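Local coordinates for protein voltage-sensor containing phosphatase (Ciona intestinalis, PDB 3V0D) that probably removes phosphate from membrane phosphoinositides under the control of a voltage sensor, through a PTEN-like phosphatase and C2 region, at residues Asp24-Tyr29 against Ala36-Ser41; Phe147-Glu152 against Tyr184-Lys189; Leu306-Ile311 against Lys318-Tyr323. The protein carries 1 engineered substitution. All blocks are in the same frame, centred on the assembly; numbering follows the deposited sequence.

Overall arrangement
Read from the N terminus, the three contacts follow one another in series, none enclosing or crossing another. Contact 1 closes a beta hairpin in the mixed sheet of the phosphatase domain. Contact 2 closes a longer loop, mostly helical, and links the start of helix 150-161 to helix 176-191, the last helix before the C2 strands. Contact 3 lies within the C2 domain, where it closes the first part of the connection between strands 303-307 and 328-335. The centres of contacts 1 and 3 are about 31 Å apart, while contacts 2 and 3 approach to about 7 Å between nearest atoms without touching.

Contact 1: residues Asp24-Tyr29 against Ala36-Ser41; sequences DLDLTY and AMSFPS
Leu27 faces Met37 and Thr28 faces Ala36 across an antiparallel beta hairpin, in which strand 27-29 pairs with strand 34-41 in the mixed sheet of the phosphatase domain. Thr28 and Ala36 form the hydrogen-bonded pair: Thr28 N gives to Ala36 O at 2.8 Å, and Ala36 N returns a bond to Thr28 O at 2.9 Å. Leu27 and Met37 form the neighbouring non-hydrogen-bonded pair, their CA atoms 4.2 Å apart.

The side chain of Met37 can be followed outward. Met37 CB sits against the backbone of the other strand, 3.4 Å from Asp26 O and 3.9 Å from Leu27 CA. With chi1 at 65°, CG stands between the backbone N and the carbonyl carbon, and from there the chain runs extended. Met37 SD meets Leu27 CD1 at 4.1 Å, the two side chains running alongside one another to the same face. Beyond SD, the terminal CE leads away from strand 27-29; Met37 also packs on Phe59 of helix 52-62 and on Ala123 and His125 of strand 121-125, while Leu27 touches Phe58.

The strand direction breaks at Asp26, and pairing fades to a weak bond from Ser38 N to Asp26 O. The Asp26 carboxylate is engaged through OD1 by Arg161, which also binds Thr28 OG1. Ser38 OG packs, without a hydrogen bond, 3.3 Å from Asp26 CB.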
loop_
_atom_site.group_PDB
_atom_site.type_symbol
_atom_site.label_atom_id
_atom_site.label_comp_id
_atom_site.label_asym_id
_atom_site.label_seq_id
_atom_site.Cartn_x
_atom_site.Cartn_y
_atom_site.Cartn_z
ATOM N N ASP A 24 -1.418 6.652 -28.270
ATOM C CA ASP A 24 -0.109 6.654 -27.665
ATOM C C ASP A 24 -0.342 6.937 -26.191
ATOM O O ASP A 24 -0.444 8.094 -25.792
ATOM C CB ASP A 24 0.784 7.718 -28.317
ATOM C CG ASP A 24 2.234 7.597 -27.898
ATOM O OD1 ASP A 24 3.091 8.181 -28.597
ATOM O OD2 ASP A 24 2.529 6.929 -26.885
ATOM N N LEU A 25 -0.437 5.871 -25.398
ATOM C CA LEU A 25 -0.842 5.976 -23.995
ATOM C C LEU A 25 0.030 5.143 -23.066
ATOM O O LEU A 25 0.528 4.079 -23.457
ATOM C CB LEU A 25 -2.311 5.542 -23.835
ATOM C CG LEU A 25 -3.375 6.413 -24.518
ATOM C CD1 LEU A 25 -4.731 5.718 -24.497
ATOM C CD2 LEU A 25 -3.480 7.799 -23.868
ATOM N N ASP A 26 0.176 5.623 -21.829
ATOM C CA ASP A 26 0.772 4.851 -20.749
ATOM C C ASP A 26 -0.317 3.894 -20.230
ATOM O O ASP A 26 -1.141 4.257 -19.388
ATOM C CB ASP A 26 1.270 5.801 -19.651
ATOM C CG ASP A 26 2.045 5.096 -18.541
ATOM O OD1 ASP A 26 2.090 3.851 -18.510
ATOM O OD2 ASP A 26 2.672 5.819 -17.723
ATOM N N LEU A 27 -0.336 2.681 -20.766
ATOM C CA LEU A 27 -1.440 1.753 -20.588
ATOM C C LEU A 27 -0.891 0.385 -20.937
ATOM O O LEU A 27 -0.202 0.226 -21.955
ATOM C CB LEU A 27 -2.585 2.168 -21.520
ATOM C CG LEU A 27 -3.883 1.354 -21.501
ATOM C CD1 LEU A 27 -5.058 2.219 -21.933
ATOM C CD2 LEU A 27 -3.795 0.076 -22.386
ATOM N N THR A 28 -1.199 -0.591 -20.085
ATOM C CA THR A 28 -0.667 -1.934 -20.215
ATOM C C THR A 28 -1.794 -2.940 -20.084
ATOM O O THR A 28 -2.540 -2.901 -19.093
ATOM C CB THR A 28 0.356 -2.218 -19.083
ATOM O OG1 THR A 28 1.398 -1.228 -19.094
ATOM C CG2 THR A 28 0.937 -3.636 -19.169
ATOM N N TYR A 29 -1.900 -3.880 -21.024
ATOM C CA TYR A 29 -2.736 -5.060 -20.840
ATOM C C TYR A 29 -1.981 -6.054 -19.972
ATOM O O TYR A 29 -1.102 -6.776 -20.435
ATOM C CB TYR A 29 -3.129 -5.695 -22.175
ATOM C CG TYR A 29 -4.227 -4.960 -22.885
ATOM C CD1 TYR A 29 -3.949 -3.873 -23.714
ATOM C CD2 TYR A 29 -5.551 -5.330 -22.704
ATOM C CE1 TYR A 29 -4.962 -3.200 -24.375
ATOM C CE2 TYR A 29 -6.589 -4.668 -23.361
ATOM C CZ TYR A 29 -6.285 -3.593 -24.196
ATOM O OH TYR A 29 -7.279 -2.915 -24.859
ATOM N N ALA A 36 -3.705 -1.934 -16.614
ATOM C CA ALA A 36 -3.121 -1.010 -15.655
ATOM C C ALA A 36 -2.693 0.230 -16.419
ATOM O O ALA A 36 -2.097 0.124 -17.492
ATOM C CB ALA A 36 -1.931 -1.641 -14.982
ATOM N N MET A 37 -2.964 1.421 -15.885
ATOM C CA MET A 37 -2.620 2.652 -16.607
ATOM C C MET A 37 -2.379 3.788 -15.620
ATOM O O MET A 37 -2.676 3.670 -14.419
ATOM C CB MET A 37 -3.708 2.991 -17.640
ATOM C CG MET A 37 -5.038 3.318 -16.986
ATOM S SD MET A 37 -6.320 3.517 -18.244
ATOM C CE MET A 37 -7.696 4.036 -17.200
ATOM N N SER A 38 -1.840 4.889 -16.132
ATOM C CA SER A 38 -1.626 6.091 -15.335
ATOM C C SER A 38 -2.885 6.970 -15.313
ATOM O O SER A 38 -3.933 6.606 -15.875
ATOM C CB SER A 38 -0.403 6.845 -15.856
ATOM O OG SER A 38 -0.562 7.127 -17.213
ATOM N N PHE A 39 -2.787 8.110 -14.636
ATOM C CA PHE A 39 -3.956 8.935 -14.408
ATOM C C PHE A 39 -4.481 9.577 -15.711
ATOM O O PHE A 39 -3.689 10.123 -16.494
ATOM C CB PHE A 39 -3.593 10.046 -13.436
ATOM C CG PHE A 39 -4.791 10.732 -12.838
ATOM C CD1 PHE A 39 -5.393 10.197 -11.704
ATOM C CD2 PHE A 39 -5.324 11.896 -13.376
ATOM C CE1 PHE A 39 -6.493 10.783 -11.119
ATOM C CE2 PHE A 39 -6.446 12.510 -12.781
ATOM C CZ PHE A 39 -7.023 11.936 -11.652
ATOM N N PRO A 40 -5.806 9.531 -15.963
ATOM C CA PRO A 40 -6.365 10.214 -17.148
ATOM C C PRO A 40 -6.428 11.707 -16.841
ATOM O O PRO A 40 -7.277 12.163 -16.056
ATOM C CB PRO A 40 -7.766 9.595 -17.308
ATOM C CG PRO A 40 -8.066 8.861 -16.098
ATOM C CD PRO A 40 -6.849 8.804 -15.213
ATOM N N SER A 41 -5.532 12.460 -17.471
ATOM C CA SER A 41 -5.228 13.815 -17.049
ATOM C C SER A 41 -6.027 14.879 -17.793
ATOM O O SER A 41 -6.482 14.670 -18.916
ATOM C CB SER A 41 -3.732 14.038 -17.219
ATOM O OG SER A 41 -3.026 13.059 -16.477
#

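Contact 2: residues Phe147-Glu152 against Tyr184-Lys189; sequences FDTAKE and YFEKIK
Ala150, in the first turn of helix 150-161, and Glu186, within helix 176-191, bring their backbones closest, with CA atoms 6.2 Å apart. The contact joins two helices of the phosphatase part, the first of them in the tensin-type phosphatase region, through side-chain capping of the N terminus of helix 150-161. Across the gap reaches a single long side chain. Glu186 leaves its helix with CG anti to the backbone N (chi1 179°) and stays extended, which carries the carboxylate to the start of the other helix. There Glu186 OE1 accepts from Ala150 N at 2.8 Å, with an N-H...O angle of 171°. The bond is nearly straight at the hydrogen, yet the donor approaches from above the carboxylate plane, 58° out of it. Glu186 OE1 also lies 3.4 Å from Ala150 CB.

A water adds a second link: it accepts from Lys151 N and donates to Glu186 OE1 at 3.2 Å. Thus two successive amides of the first turn are served by one oxygen, one directly and one through water. The next amide is taken within its own segment. Thr149, at the N-cap, receives Glu152 N on OG1 at 3.2 Å, and Thr149 OG1 in turn donates to Glu152 OE1 at 2.7 Å. Glu186 OE2 forms a salt bridge with Lys190, one turn further along helix 176-191, and Lys190 also binds Asp148 O.

A carboxylate here, presumably charged, meets the N-terminal end of helix 150-161, whose first N-H groups have no carbonyl acceptor in the helix; the helix dipole would be expected to favour it, and Lys190 probably steadies its charge further.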
loop_
_atom_site.group_PDB
_atom_site.type_symbol
_atom_site.label_atom_id
_atom_site.label_comp_id
_atom_site.label_asym_id
_atom_site.label_seq_id
_atom_site.Cartn_x
_atom_site.Cartn_y
_atom_site.Cartn_z
ATOM N N PHE A 147 -3.156 -16.921 -10.202
ATOM C CA PHE A 147 -2.085 -17.255 -9.271
ATOM C C PHE A 147 -2.715 -17.667 -7.969
ATOM O O PHE A 147 -3.832 -17.254 -7.662
ATOM C CB PHE A 147 -1.169 -16.051 -9.021
ATOM C CG PHE A 147 -0.594 -15.515 -10.288
ATOM C CD1 PHE A 147 -1.207 -14.472 -10.949
ATOM C CD2 PHE A 147 0.503 -16.126 -10.890
ATOM C CE1 PHE A 147 -0.708 -14.015 -12.144
ATOM C CE2 PHE A 147 0.993 -15.663 -12.090
ATOM C CZ PHE A 147 0.384 -14.624 -12.716
ATOM N N ASP A 148 -1.955 -18.440 -7.206
ATOM C CA ASP A 148 -2.339 -18.961 -5.900
ATOM C C ASP A 148 -1.669 -18.209 -4.746
ATOM O O ASP A 148 -2.096 -18.336 -3.597
ATOM C CB ASP A 148 -1.885 -20.447 -5.759
ATOM C CG ASP A 148 -2.565 -21.409 -6.720
ATOM O OD1 ASP A 148 -1.907 -22.408 -7.114
ATOM O OD2 ASP A 148 -3.758 -21.222 -7.038
ATOM N N THR A 149 -0.577 -17.496 -5.049
ATOM C CA THR A 149 0.207 -16.797 -4.017
ATOM C C THR A 149 0.343 -15.327 -4.373
ATOM O O THR A 149 0.468 -14.950 -5.552
ATOM C CB THR A 149 1.613 -17.404 -3.822
ATOM O OG1 THR A 149 2.454 -17.128 -4.960
ATOM C CG2 THR A 149 1.531 -18.907 -3.554
ATOM N N ALA A 150 0.326 -14.485 -3.340
ATOM C CA ALA A 150 0.557 -13.054 -3.524
ATOM C C ALA A 150 1.884 -12.800 -4.208
ATOM O O ALA A 150 1.966 -11.946 -5.090
ATOM C CB ALA A 150 0.484 -12.328 -2.191
ATOM N N LYS A 151 2.933 -13.542 -3.826
ATOM C CA LYS A 151 4.235 -13.318 -4.426
ATOM C C LYS A 151 4.188 -13.460 -5.948
ATOM O O LYS A 151 4.727 -12.620 -6.669
ATOM C CB LYS A 151 5.253 -14.278 -3.829
ATOM C CG LYS A 151 6.679 -14.058 -4.294
ATOM C CD LYS A 151 7.599 -15.161 -3.781
ATOM C CE LYS A 151 9.045 -14.945 -4.227
ATOM N NZ LYS A 151 9.282 -15.145 -5.698
ATOM N N GLU A 152 3.571 -14.537 -6.438
ATOM C CA GLU A 152 3.517 -14.756 -7.872
ATOM C C GLU A 152 2.667 -13.688 -8.550
ATOM O O GLU A 152 3.018 -13.224 -9.636
ATOM C CB GLU A 152 2.989 -16.137 -8.204
ATOM C CG GLU A 152 3.987 -17.211 -7.930
ATOM C CD GLU A 152 3.334 -18.559 -7.991
ATOM O OE1 GLU A 152 2.548 -18.862 -7.067
ATOM O OE2 GLU A 152 3.579 -19.318 -8.955
ATOM N N TYR A 184 -2.462 -10.124 2.857
ATOM C CA TYR A 184 -3.679 -10.185 3.639
ATOM C C TYR A 184 -4.849 -10.699 2.797
ATOM O O TYR A 184 -5.653 -11.522 3.274
ATOM C CB TYR A 184 -4.045 -8.819 4.180
ATOM C CG TYR A 184 -3.243 -8.286 5.359
ATOM C CD1 TYR A 184 -3.393 -6.950 5.721
ATOM C CD2 TYR A 184 -2.390 -9.079 6.136
ATOM C CE1 TYR A 184 -2.779 -6.429 6.850
ATOM C CE2 TYR A 184 -1.760 -8.563 7.271
ATOM C CZ TYR A 184 -1.990 -7.240 7.643
ATOM O OH TYR A 184 -1.421 -6.687 8.770
ATOM N N PHE A 185 -4.979 -10.215 1.556
ATOM C CA PHE A 185 -6.039 -10.706 0.698
ATOM C C PHE A 185 -5.901 -12.215 0.437
ATOM O O PHE A 185 -6.884 -12.948 0.488
ATOM C CB PHE A 185 -6.116 -9.911 -0.609
ATOM C CG PHE A 185 -7.256 -10.381 -1.457
ATOM C CD1 PHE A 185 -8.575 -10.204 -1.037
ATOM C CD2 PHE A 185 -7.025 -11.099 -2.630
ATOM C CE1 PHE A 185 -9.634 -10.755 -1.764
ATOM C CE2 PHE A 185 -8.082 -11.609 -3.363
ATOM C CZ PHE A 185 -9.379 -11.433 -2.948
ATOM N N GLU A 186 -4.687 -12.668 0.163
ATOM C CA GLU A 186 -4.456 -14.100 -0.005
ATOM C C GLU A 186 -4.939 -14.878 1.220
ATOM O O GLU A 186 -5.602 -15.918 1.088
ATOM C CB GLU A 186 -2.975 -14.351 -0.258
ATOM C CG GLU A 186 -2.630 -15.842 -0.419
ATOM C CD GLU A 186 -1.139 -16.155 -0.473
ATOM O OE1 GLU A 186 -0.322 -15.265 -0.712
ATOM O OE2 GLU A 186 -0.781 -17.346 -0.305
ATOM N N LYS A 187 -4.606 -14.379 2.411
ATOM C CA LYS A 187 -5.008 -15.040 3.650
ATOM C C LYS A 187 -6.524 -15.036 3.820
ATOM O O LYS A 187 -7.110 -16.025 4.305
ATOM C CB LYS A 187 -4.335 -14.375 4.855
ATOM C CG LYS A 187 -4.595 -15.072 6.187
ATOM C CD LYS A 187 -3.673 -14.594 7.302
ATOM C CE LYS A 187 -2.223 -14.999 7.053
ATOM N NZ LYS A 187 -2.070 -16.477 6.848
ATOM N N ILE A 188 -7.173 -13.934 3.461
ATOM C CA ILE A 188 -8.624 -13.844 3.529
ATOM C C ILE A 188 -9.282 -14.887 2.608
ATOM O O ILE A 188 -10.218 -15.592 3.007
ATOM C CB ILE A 188 -9.064 -12.413 3.209
ATOM C CG1 ILE A 188 -8.763 -11.547 4.423
ATOM C CG2 ILE A 188 -10.552 -12.347 2.824
ATOM C CD1 ILE A 188 -8.833 -10.058 4.181
ATOM N N LYS A 189 -8.784 -15.001 1.379
ATOM C CA LYS A 189 -9.308 -16.007 0.456
ATOM C C LYS A 189 -9.079 -17.411 0.968
ATOM O O LYS A 189 -9.977 -18.252 0.900
ATOM C CB LYS A 189 -8.724 -15.740 -0.943
ATOM C CG LYS A 189 -9.281 -16.568 -2.087
ATOM C CD LYS A 189 -8.723 -16.109 -3.432
ATOM C CE LYS A 189 -9.205 -16.986 -4.573
ATOM N NZ LYS A 189 -10.665 -16.981 -4.743
HETATM O O HOH W 1 2.841 -14.982 -1.219
#

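Contact 3: residues Leu306-Ile311 against Lys318-Tyr323; sequences LKREEI and KTWKIY
Arg308 lies flat on Trp320, guanidinium against indole in a parallel stack whose planes differ by only 2°. The cation sits over the five-membered ring, with Arg308 CZ 3.5 Å from its centroid and 13° off the ring normal, a close cation-pi contact. NH2 reaches further, over CE3 and the fusion atom CD2, while the Arg308 CD methylene makes a CH-pi contact with the five-membered ring. Although the flat groups are parallel, the two side chains as a whole cross at about a right angle.

Two partners lie near the guanidinium plane. Arg308 NH1 donates to Tyr323 O at 2.9 Å, the bond that mainly restrains the group's rotation. Elsewhere on the rim, in the conformer described, Glu309 OE1 is gripped side-on by Arg308 NE at 3.0 Å and Arg308 NH2 at 3.1 Å, in a salt bridge within the 3-10 segment 308-310. The bend at chi3 of Arg308 (66°) turns the group over the indole. Indole NE1, meanwhile, donates to Pro314 O in the intervening loop.

The cation-pi stack joins residues 318-323, in the connection between antiparallel strands 303-307 and 328-335, to the 3-10 segment that follows strand 303-307 in the PTEN-type C2 domain. Nearby, Ile311 packs on Phe290 of strand 290-295, and Glu310 O accepts from Arg180 of helix 176-191.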
loop_
_atom_site.group_PDB
_atom_site.type_symbol
_atom_site.label_atom_id
_atom_site.label_comp_id
_atom_site.label_asym_id
_atom_site.label_seq_id
_atom_site.Cartn_x
_atom_site.Cartn_y
_atom_site.Cartn_z
ATOM N N LEU A 306 8.242 -6.363 12.374
ATOM C CA LEU A 306 8.521 -6.119 10.973
ATOM C C LEU A 306 10.023 -5.985 10.756
ATOM O O LEU A 306 10.706 -5.207 11.439
ATOM C CB LEU A 306 7.792 -4.865 10.488
ATOM C CG LEU A 306 6.279 -4.937 10.655
ATOM C CD1 LEU A 306 5.667 -3.669 10.113
ATOM C CD2 LEU A 306 5.713 -6.118 9.895
ATOM N N LYS A 307 10.533 -6.773 9.815
ATOM C CA LYS A 307 11.926 -6.620 9.434
ATOM C C LYS A 307 12.110 -5.461 8.454
ATOM O O LYS A 307 11.146 -4.853 7.995
ATOM C CB LYS A 307 12.481 -7.934 8.868
ATOM C CG LYS A 307 12.216 -9.151 9.728
ATOM C CD LYS A 307 12.844 -10.383 9.079
ATOM C CE LYS A 307 11.966 -11.620 9.135
ATOM N NZ LYS A 307 12.479 -12.651 8.192
ATOM N N ARG A 308 13.362 -5.128 8.158
ATOM C CA ARG A 308 13.668 -3.950 7.344
ATOM C C ARG A 308 12.859 -3.926 6.045
ATOM O O ARG A 308 12.274 -2.910 5.679
ATOM C CB ARG A 308 15.173 -3.908 7.037
ATOM C CG ARG A 308 15.588 -2.761 6.146
ATOM C CD ARG A 308 17.089 -2.732 5.923
ATOM N NE ARG A 308 17.517 -3.897 5.155
ATOM C CZ ARG A 308 18.785 -4.206 4.905
ATOM N NH1 ARG A 308 19.778 -3.415 5.343
ATOM N NH2 ARG A 308 19.061 -5.296 4.193
ATOM N N GLU A 309 12.825 -5.058 5.358
ATOM C CA GLU A 309 12.153 -5.164 4.062
ATOM C C GLU A 309 10.640 -5.019 4.162
ATOM O O GLU A 309 9.971 -4.850 3.151
ATOM C CB GLU A 309 12.471 -6.549 3.489
ATOM C CG GLU A 309 13.934 -6.792 3.126
ATOM C CD GLU A 309 14.956 -6.762 4.288
ATOM O OE1 GLU A 309 16.067 -6.209 4.007
ATOM O OE2 GLU A 309 14.681 -7.299 5.423
ATOM N N GLU A 310 10.126 -5.137 5.380
ATOM C CA GLU A 310 8.686 -5.073 5.654
ATOM C C GLU A 310 8.206 -3.722 6.129
ATOM O O GLU A 310 7.034 -3.572 6.449
ATOM C CB GLU A 310 8.315 -6.104 6.712
ATOM C CG GLU A 310 8.372 -7.552 6.276
ATOM C CD GLU A 310 8.099 -8.446 7.451
ATOM O OE1 GLU A 310 6.996 -9.028 7.514
ATOM O OE2 GLU A 310 8.970 -8.542 8.339
ATOM N N ILE A 311 9.096 -2.729 6.164
ATOM C CA ILE A 311 8.752 -1.386 6.644
ATOM C C ILE A 311 8.844 -0.411 5.464
ATOM O O ILE A 311 9.756 -0.526 4.642
ATOM C CB ILE A 311 9.718 -0.971 7.782
ATOM C CG1 ILE A 311 9.642 -1.968 8.931
ATOM C CG2 ILE A 311 9.408 0.459 8.280
ATOM C CD1 ILE A 311 10.794 -1.866 9.954
ATOM N N LYS A 318 18.471 1.790 -1.278
ATOM C CA LYS A 318 19.226 3.042 -1.160
ATOM C C LYS A 318 19.399 3.497 0.288
ATOM O O LYS A 318 20.323 4.258 0.584
ATOM C CB LYS A 318 18.612 4.162 -2.000
ATOM C CG LYS A 318 17.264 4.647 -1.501
ATOM C CD LYS A 318 16.795 5.859 -2.276
ATOM C CE LYS A 318 15.550 6.459 -1.656
ATOM N NZ LYS A 318 15.086 7.643 -2.433
ATOM N N THR A 319 18.528 3.035 1.184
ATOM C CA THR A 319 18.586 3.435 2.590
ATOM C C THR A 319 19.365 2.496 3.492
ATOM O O THR A 319 19.449 2.726 4.691
ATOM C CB THR A 319 17.156 3.528 3.196
ATOM O OG1 THR A 319 16.617 2.206 3.384
ATOM C CG2 THR A 319 16.212 4.351 2.323
ATOM N N TRP A 320 19.982 1.463 2.919
ATOM C CA TRP A 320 20.517 0.385 3.744
ATOM C C TRP A 320 21.834 0.688 4.479
ATOM O O TRP A 320 22.260 -0.117 5.290
ATOM C CB TRP A 320 20.609 -0.918 2.936
ATOM C CG TRP A 320 19.223 -1.512 2.611
ATOM C CD1 TRP A 320 17.976 -0.994 2.934
ATOM C CD2 TRP A 320 18.969 -2.716 1.869
ATOM N NE1 TRP A 320 16.988 -1.821 2.471
ATOM C CE2 TRP A 320 17.557 -2.874 1.799
ATOM C CE3 TRP A 320 19.799 -3.669 1.234
ATOM C CZ2 TRP A 320 16.961 -3.962 1.134
ATOM C CZ3 TRP A 320 19.203 -4.742 0.605
ATOM C CH2 TRP A 320 17.807 -4.885 0.547
ATOM N N LYS A 321 22.444 1.844 4.226
ATOM C CA LYS A 321 23.539 2.272 5.101
ATOM C C LYS A 321 23.038 2.792 6.434
ATOM O O LYS A 321 23.765 2.779 7.435
ATOM C CB LYS A 321 24.413 3.346 4.452
ATOM C CG LYS A 321 25.178 2.882 3.231
ATOM C CD LYS A 321 26.359 3.802 2.893
ATOM C CE LYS A 321 25.918 5.215 2.510
ATOM N NZ LYS A 321 25.030 5.268 1.299
ATOM N N ILE A 322 21.796 3.268 6.429
ATOM C CA ILE A 322 21.143 3.771 7.638
ATOM C C ILE A 322 20.377 2.645 8.332
ATOM O O ILE A 322 20.548 2.420 9.531
ATOM C CB ILE A 322 20.236 4.982 7.341
ATOM C CG1 ILE A 322 21.103 6.180 6.916
ATOM C CG2 ILE A 322 19.390 5.344 8.567
ATOM C CD1 ILE A 322 20.326 7.463 6.674
ATOM N N TYR A 323 19.506 1.964 7.579
ATOM C CA TYR A 323 18.749 0.853 8.136
ATOM C C TYR A 323 19.508 -0.415 7.801
ATOM O O TYR A 323 19.474 -0.872 6.666
ATOM C CB TYR A 323 17.309 0.817 7.564
ATOM C CG TYR A 323 16.586 2.126 7.734
ATOM C CD1 TYR A 323 16.401 2.963 6.651
ATOM C CD2 TYR A 323 16.133 2.549 8.989
ATOM C CE1 TYR A 323 15.755 4.190 6.803
ATOM C CE2 TYR A 323 15.479 3.775 9.153
ATOM C CZ TYR A 323 15.324 4.591 8.064
ATOM O OH TYR A 323 14.698 5.795 8.244
#